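Local coordinates for GDSL-like Lipase/Acylhydrolase family protein (Neisseria meningitidis, PDB 4K7J) that probably removes O-acetyl groups from peptidoglycan as an SGNH-family esterase with an alpha/beta fold, at residues F68-W81 and Y357-E369. Residues are numbered along the deposited sequence; the frame is centred on the assembly and turned at random.
Sequences FFTDSLRKRLQKTW and YRRAAEMLADSLE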
loop_
_atom_site.group_PDB
_atom_site.type_symbol
_atom_site.label_atom_id
_atom_site.label_comp_id
_atom_site.label_asym_id
_atom_site.label_seq_id
_atom_site.Cartn_x
_atom_site.Cartn_y
_atom_site.Cartn_z
ATOM N N PHE A 68 8.612 5.821 -2.690
ATOM C CA PHE A 68 9.281 6.101 -3.975
ATOM C C PHE A 68 8.777 5.203 -5.113
ATOM O O PHE A 68 8.687 5.629 -6.263
ATOM C CB PHE A 68 10.808 6.029 -3.850
ATOM C CG PHE A 68 11.400 7.187 -3.101
ATOM C CD1 PHE A 68 11.462 8.446 -3.683
ATOM C CD2 PHE A 68 11.880 7.026 -1.816
ATOM C CE1 PHE A 68 12.007 9.523 -2.993
ATOM C CE2 PHE A 68 12.415 8.101 -1.117
ATOM C CZ PHE A 68 12.486 9.345 -1.708
ATOM N N PHE A 69 8.429 3.968 -4.780
ATOM C CA PHE A 69 7.915 3.016 -5.764
ATOM C C PHE A 69 6.464 3.349 -6.058
ATOM O O PHE A 69 6.075 3.554 -7.208
ATOM C CB PHE A 69 8.039 1.586 -5.210
ATOM C CG PHE A 69 7.624 0.499 -6.170
ATOM C CD1 PHE A 69 6.293 0.138 -6.303
ATOM C CD2 PHE A 69 8.572 -0.200 -6.901
ATOM C CE1 PHE A 69 5.917 -0.887 -7.162
ATOM C CE2 PHE A 69 8.198 -1.219 -7.766
ATOM C CZ PHE A 69 6.878 -1.561 -7.894
ATOM N N THR A 70 5.654 3.420 -5.011
ATOM C CA THR A 70 4.221 3.668 -5.196
ATOM C C THR A 70 3.899 5.061 -5.771
ATOM O O THR A 70 2.915 5.228 -6.480
ATOM C CB THR A 70 3.459 3.427 -3.887
ATOM O OG1 THR A 70 4.231 3.944 -2.802
ATOM C CG2 THR A 70 3.265 1.929 -3.661
ATOM N N ASP A 71 4.734 6.058 -5.498
ATOM C CA ASP A 71 4.456 7.384 -6.032
ATOM C C ASP A 71 4.765 7.450 -7.520
ATOM O O ASP A 71 4.137 8.210 -8.260
ATOM C CB ASP A 71 5.227 8.474 -5.292
ATOM C CG ASP A 71 4.835 9.867 -5.751
ATOM O OD1 ASP A 71 3.625 10.198 -5.698
ATOM O OD2 ASP A 71 5.729 10.614 -6.191
ATOM N N SER A 72 5.724 6.644 -7.965
ATOM C CA SER A 72 6.056 6.612 -9.386
ATOM C C SER A 72 4.913 5.932 -10.131
ATOM O O SER A 72 4.460 6.410 -11.171
ATOM C CB SER A 72 7.386 5.895 -9.622
ATOM O OG SER A 72 7.528 5.539 -10.987
ATOM N N LEU A 73 4.429 4.833 -9.562
ATOM C CA LEU A 73 3.256 4.140 -10.075
ATOM C C LEU A 73 2.052 5.091 -10.092
ATOM O O LEU A 73 1.294 5.157 -11.075
ATOM C CB LEU A 73 2.960 2.919 -9.202
ATOM C CG LEU A 73 1.888 1.940 -9.672
ATOM C CD1 LEU A 73 2.357 1.270 -10.947
ATOM C CD2 LEU A 73 1.614 0.902 -8.584
ATOM N N ARG A 74 1.886 5.827 -8.999
ATOM C CA ARG A 74 0.814 6.807 -8.890
ATOM C C ARG A 74 0.874 7.837 -10.013
ATOM O O ARG A 74 -0.109 8.050 -10.712
ATOM C CB ARG A 74 0.859 7.486 -7.522
ATOM C CG ARG A 74 -0.281 8.454 -7.240
ATOM C CD ARG A 74 -0.449 8.659 -5.737
ATOM N NE ARG A 74 0.817 8.886 -5.068
ATOM C CZ ARG A 74 1.294 8.149 -4.070
ATOM N NH1 ARG A 74 0.619 7.118 -3.577
ATOM N NH2 ARG A 74 2.460 8.459 -3.562
ATOM N N LYS A 75 2.025 8.464 -10.205
ATOM C CA LYS A 75 2.110 9.548 -11.190
ATOM C C LYS A 75 1.897 9.039 -12.611
ATOM O O LYS A 75 1.244 9.690 -13.428
ATOM C CB LYS A 75 3.442 10.281 -11.084
ATOM C CG LYS A 75 3.663 10.978 -9.740
ATOM C CD LYS A 75 2.682 12.126 -9.529
ATOM C CE LYS A 75 2.837 12.731 -8.134
ATOM N NZ LYS A 75 4.275 13.040 -7.868
ATOM N N ARG A 76 2.450 7.873 -12.905
ATOM C CA ARG A 76 2.342 7.312 -14.239
ATOM C C ARG A 76 0.902 6.933 -14.575
ATOM O O ARG A 76 0.355 7.366 -15.595
ATOM C CB ARG A 76 3.247 6.093 -14.367
ATOM C CG ARG A 76 2.960 5.261 -15.590
ATOM C CD ARG A 76 3.624 5.822 -16.834
ATOM N NE ARG A 76 3.676 4.811 -17.881
ATOM C CZ ARG A 76 4.669 3.941 -18.028
ATOM N NH1 ARG A 76 5.709 3.944 -17.194
ATOM N NH2 ARG A 76 4.620 3.064 -19.016
ATOM N N LEU A 77 0.280 6.132 -13.717
ATOM C CA LEU A 77 -1.079 5.659 -14.001
ATOM C C LEU A 77 -2.151 6.755 -13.898
ATOM O O LEU A 77 -3.222 6.631 -14.501
ATOM C CB LEU A 77 -1.449 4.467 -13.115
ATOM C CG LEU A 77 -0.501 3.265 -13.154
ATOM C CD1 LEU A 77 -1.057 2.167 -12.275
ATOM C CD2 LEU A 77 -0.247 2.748 -14.586
ATOM N N GLN A 78 -1.870 7.813 -13.136
ATOM C CA GLN A 78 -2.787 8.956 -13.046
ATOM C C GLN A 78 -2.787 9.787 -14.334
ATOM O O GLN A 78 -3.824 10.304 -14.749
ATOM C CB GLN A 78 -2.512 9.818 -11.795
ATOM C CG GLN A 78 -3.178 9.238 -10.530
ATOM C CD GLN A 78 -2.929 10.034 -9.253
ATOM O OE1 GLN A 78 -1.998 10.812 -9.164
ATOM N NE2 GLN A 78 -3.773 9.823 -8.256
ATOM N N LYS A 79 -1.625 9.901 -14.968
ATOM C CA LYS A 79 -1.528 10.551 -16.272
ATOM C C LYS A 79 -2.269 9.738 -17.336
ATOM O O LYS A 79 -2.981 10.279 -18.174
ATOM C CB LYS A 79 -0.055 10.728 -16.664
ATOM C CG LYS A 79 0.615 11.880 -15.945
ATOM C CD LYS A 79 -0.035 13.209 -16.367
ATOM C CE LYS A 79 0.685 14.416 -15.777
ATOM N NZ LYS A 79 0.245 14.736 -14.389
ATOM N N THR A 80 -2.122 8.424 -17.266
ATOM C CA THR A 80 -2.732 7.529 -18.228
ATOM C C THR A 80 -4.254 7.451 -18.087
ATOM O O THR A 80 -4.972 7.443 -19.086
ATOM C CB THR A 80 -2.134 6.109 -18.094
ATOM O OG1 THR A 80 -0.718 6.157 -18.334
ATOM C CG2 THR A 80 -2.783 5.149 -19.081
ATOM N N TRP A 81 -4.745 7.396 -16.854
ATOM C CA TRP A 81 -6.147 7.066 -16.627
ATOM C C TRP A 81 -6.921 8.095 -15.788
ATOM O O TRP A 81 -8.123 7.942 -15.553
ATOM C CB TRP A 81 -6.255 5.666 -16.023
ATOM C CG TRP A 81 -5.863 4.546 -16.964
ATOM C CD1 TRP A 81 -6.198 4.430 -18.284
ATOM C CD2 TRP A 81 -5.063 3.396 -16.654
ATOM N NE1 TRP A 81 -5.668 3.277 -18.807
ATOM C CE2 TRP A 81 -4.963 2.626 -17.831
ATOM C CE3 TRP A 81 -4.421 2.944 -15.495
ATOM C CZ2 TRP A 81 -4.253 1.428 -17.884
ATOM C CZ3 TRP A 81 -3.714 1.752 -15.547
ATOM C CH2 TRP A 81 -3.636 1.006 -16.735
ATOM N N TYR A 357 13.781 2.855 -7.274
ATOM C CA TYR A 357 12.366 2.567 -7.050
ATOM C C TYR A 357 11.497 3.123 -8.179
ATOM O O TYR A 357 10.530 2.475 -8.615
ATOM C CB TYR A 357 11.892 3.112 -5.696
ATOM C CG TYR A 357 12.376 2.329 -4.498
ATOM C CD1 TYR A 357 12.081 0.975 -4.362
ATOM C CD2 TYR A 357 13.125 2.944 -3.497
ATOM C CE1 TYR A 357 12.524 0.255 -3.270
ATOM C CE2 TYR A 357 13.574 2.228 -2.398
ATOM C CZ TYR A 357 13.265 0.881 -2.292
ATOM O OH TYR A 357 13.699 0.152 -1.206
ATOM N N ARG A 358 11.831 4.327 -8.644
ATOM C CA ARG A 358 11.061 4.936 -9.724
ATOM C C ARG A 358 11.142 4.069 -10.975
ATOM O O ARG A 358 10.139 3.852 -11.649
ATOM C CB ARG A 358 11.557 6.350 -10.044
ATOM C CG ARG A 358 10.683 7.067 -11.081
ATOM C CD ARG A 358 11.398 8.263 -11.727
ATOM N NE ARG A 358 12.567 7.847 -12.505
ATOM C CZ ARG A 358 13.791 8.345 -12.345
ATOM N NH1 ARG A 358 14.013 9.294 -11.441
ATOM N NH2 ARG A 358 14.791 7.898 -13.096
ATOM N N ARG A 359 12.341 3.559 -11.257
ATOM C CA ARG A 359 12.581 2.739 -12.443
ATOM C C ARG A 359 11.778 1.443 -12.379
ATOM O O ARG A 359 11.102 1.061 -13.343
ATOM C CB ARG A 359 14.077 2.426 -12.579
ATOM C CG ARG A 359 14.453 1.516 -13.752
ATOM C CD ARG A 359 15.951 1.132 -13.708
ATOM N NE ARG A 359 16.390 0.421 -14.915
ATOM C CZ ARG A 359 17.628 -0.024 -15.132
ATOM N NH1 ARG A 359 18.586 0.153 -14.227
ATOM N NH2 ARG A 359 17.911 -0.654 -16.264
ATOM N N ALA A 360 11.852 0.765 -11.238
ATOM C CA ALA A 360 11.139 -0.493 -11.067
ATOM C C ALA A 360 9.636 -0.280 -11.237
ATOM O O ALA A 360 8.957 -1.088 -11.865
ATOM C CB ALA A 360 11.448 -1.102 -9.692
ATOM N N ALA A 361 9.118 0.817 -10.692
ATOM C CA ALA A 361 7.670 1.066 -10.749
ATOM C C ALA A 361 7.182 1.423 -12.150
ATOM O O ALA A 361 6.058 1.070 -12.540
ATOM C CB ALA A 361 7.272 2.135 -9.750
ATOM N N GLU A 362 8.023 2.123 -12.910
ATOM C CA GLU A 362 7.686 2.462 -14.292
ATOM C C GLU A 362 7.561 1.187 -15.127
ATOM O O GLU A 362 6.708 1.087 -16.008
ATOM C CB GLU A 362 8.716 3.431 -14.891
ATOM C CG GLU A 362 8.604 4.866 -14.360
ATOM C CD GLU A 362 9.604 5.821 -14.996
ATOM O OE1 GLU A 362 10.294 5.419 -15.953
ATOM O OE2 GLU A 362 9.703 6.979 -14.539
ATOM N N MET A 363 8.387 0.195 -14.819
ATOM C CA MET A 363 8.280 -1.102 -15.482
ATOM C C MET A 363 6.974 -1.811 -15.119
ATOM O O MET A 363 6.321 -2.397 -15.992
ATOM C CB MET A 363 9.488 -1.984 -15.168
ATOM C CG MET A 363 10.785 -1.457 -15.761
ATOM S SD MET A 363 12.133 -2.652 -15.676
ATOM C CE MET A 363 12.892 -2.298 -14.117
ATOM N N LEU A 364 6.589 -1.745 -13.842
ATOM C CA LEU A 364 5.316 -2.316 -13.412
ATOM C C LEU A 364 4.157 -1.610 -14.090
ATOM O O LEU A 364 3.197 -2.249 -14.531
ATOM C CB LEU A 364 5.154 -2.231 -11.891
ATOM C CG LEU A 364 3.801 -2.684 -11.339
ATOM C CD1 LEU A 364 3.466 -4.103 -11.827
ATOM C CD2 LEU A 364 3.796 -2.599 -9.805
ATOM N N ALA A 365 4.240 -0.285 -14.163
ATOM C CA ALA A 365 3.186 0.502 -14.796
ATOM C C ALA A 365 3.075 0.110 -16.269
ATOM O O ALA A 365 1.959 -0.081 -16.796
ATOM C CB ALA A 365 3.478 1.977 -14.652
ATOM N N ASP A 366 4.235 -0.027 -16.912
ATOM C CA ASP A 366 4.334 -0.559 -18.277
ATOM C C ASP A 366 3.580 -1.873 -18.408
ATOM O O ASP A 366 2.733 -2.022 -19.287
ATOM C CB ASP A 366 5.790 -0.832 -18.660
ATOM C CG ASP A 366 6.572 0.429 -18.965
ATOM O OD1 ASP A 366 5.941 1.460 -19.252
ATOM O OD2 ASP A 366 7.821 0.375 -18.927
ATOM N N SER A 367 3.911 -2.823 -17.533
ATOM C CA SER A 367 3.292 -4.145 -17.544
ATOM C C SER A 367 1.760 -4.096 -17.405
ATOM O O SER A 367 1.041 -4.855 -18.061
ATOM C CB SER A 367 3.902 -5.032 -16.448
ATOM O OG SER A 367 5.323 -5.131 -16.575
ATOM N N LEU A 368 1.259 -3.192 -16.566
ATOM C CA LEU A 368 -0.177 -3.124 -16.306
ATOM C C LEU A 368 -0.919 -2.481 -17.470
ATOM O O LEU A 368 -2.007 -2.920 -17.845
ATOM C CB LEU A 368 -0.466 -2.368 -15.006
ATOM C CG LEU A 368 0.018 -3.044 -13.723
ATOM C CD1 LEU A 368 -0.079 -2.098 -12.538
ATOM C CD2 LEU A 368 -0.770 -4.311 -13.469
ATOM N N GLU A 369 -0.329 -1.438 -18.046
ATOM C CA GLU A 369 -0.955 -0.770 -19.182
ATOM C C GLU A 369 -1.044 -1.713 -20.387
ATOM O O GLU A 369 -2.039 -1.702 -21.124
ATOM C CB GLU A 369 -0.220 0.530 -19.530
ATOM C CG GLU A 369 -0.425 1.643 -18.499
ATOM C CD GLU A 369 0.524 2.825 -18.697
ATOM O OE1 GLU A 369 1.265 2.847 -19.706
ATOM O OE2 GLU A 369 0.533 3.733 -17.837
HETATM O O HOH W 1 7.680 7.682 -12.768
#
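Two helices lying side by side on one face of the central sheet of the SGNH hydrolase alpha/beta fold meet here, Phe69 of 68-81 fitting as a knob among Tyr357, Ala360, Ala361 and Leu364 of 357-369. Their axes cross at -44° and approach to 7.6 Å, a closeness that the small side chains of Ala361 and Ala365 allow. With CG anti to the backbone N (chi1 -176°), the Phe69 ring swings across to the partner helix; the Ala361 methyl lies over the centre of its face in a CH-pi contact, CB 3.8 Å from the centroid, while Leu364 CD2 and Ala360 CB meet its edge. Ile285 of strand 281-286 and Gln58 of strand 53-60 also touch this ring, seating it between the helices and the sheet. Further along, the branched ends of Leu73 and Leu77 pack on Ala365 CB and Leu368 CD1, apolar side chains suited to this buried side. At the N-terminal end Phe68 CB rests against Tyr357 CB, whereas the phenol OH of Tyr357 hydrogen-bonds His63 ND1 and the backbone N of Phe352.

The more solvent-facing side is polar. A water joins Ser72 OG to Glu362 OE2, 2.8 Å from each. Arg76, long enough to reach over Ala365, sets one guanidinium face over that methyl, offset toward the rim, and in the conformer described pairs with Glu369, whose OE2 lies 3.3 Å from NE in a weak, bent bond. Trp81 CH2 packs on the Glu369 CG methylene, and Thr80 OG1 donates to Glu369 OE2 at 2.8 Å, arriving from above the carboxylate, 57° out of its plane.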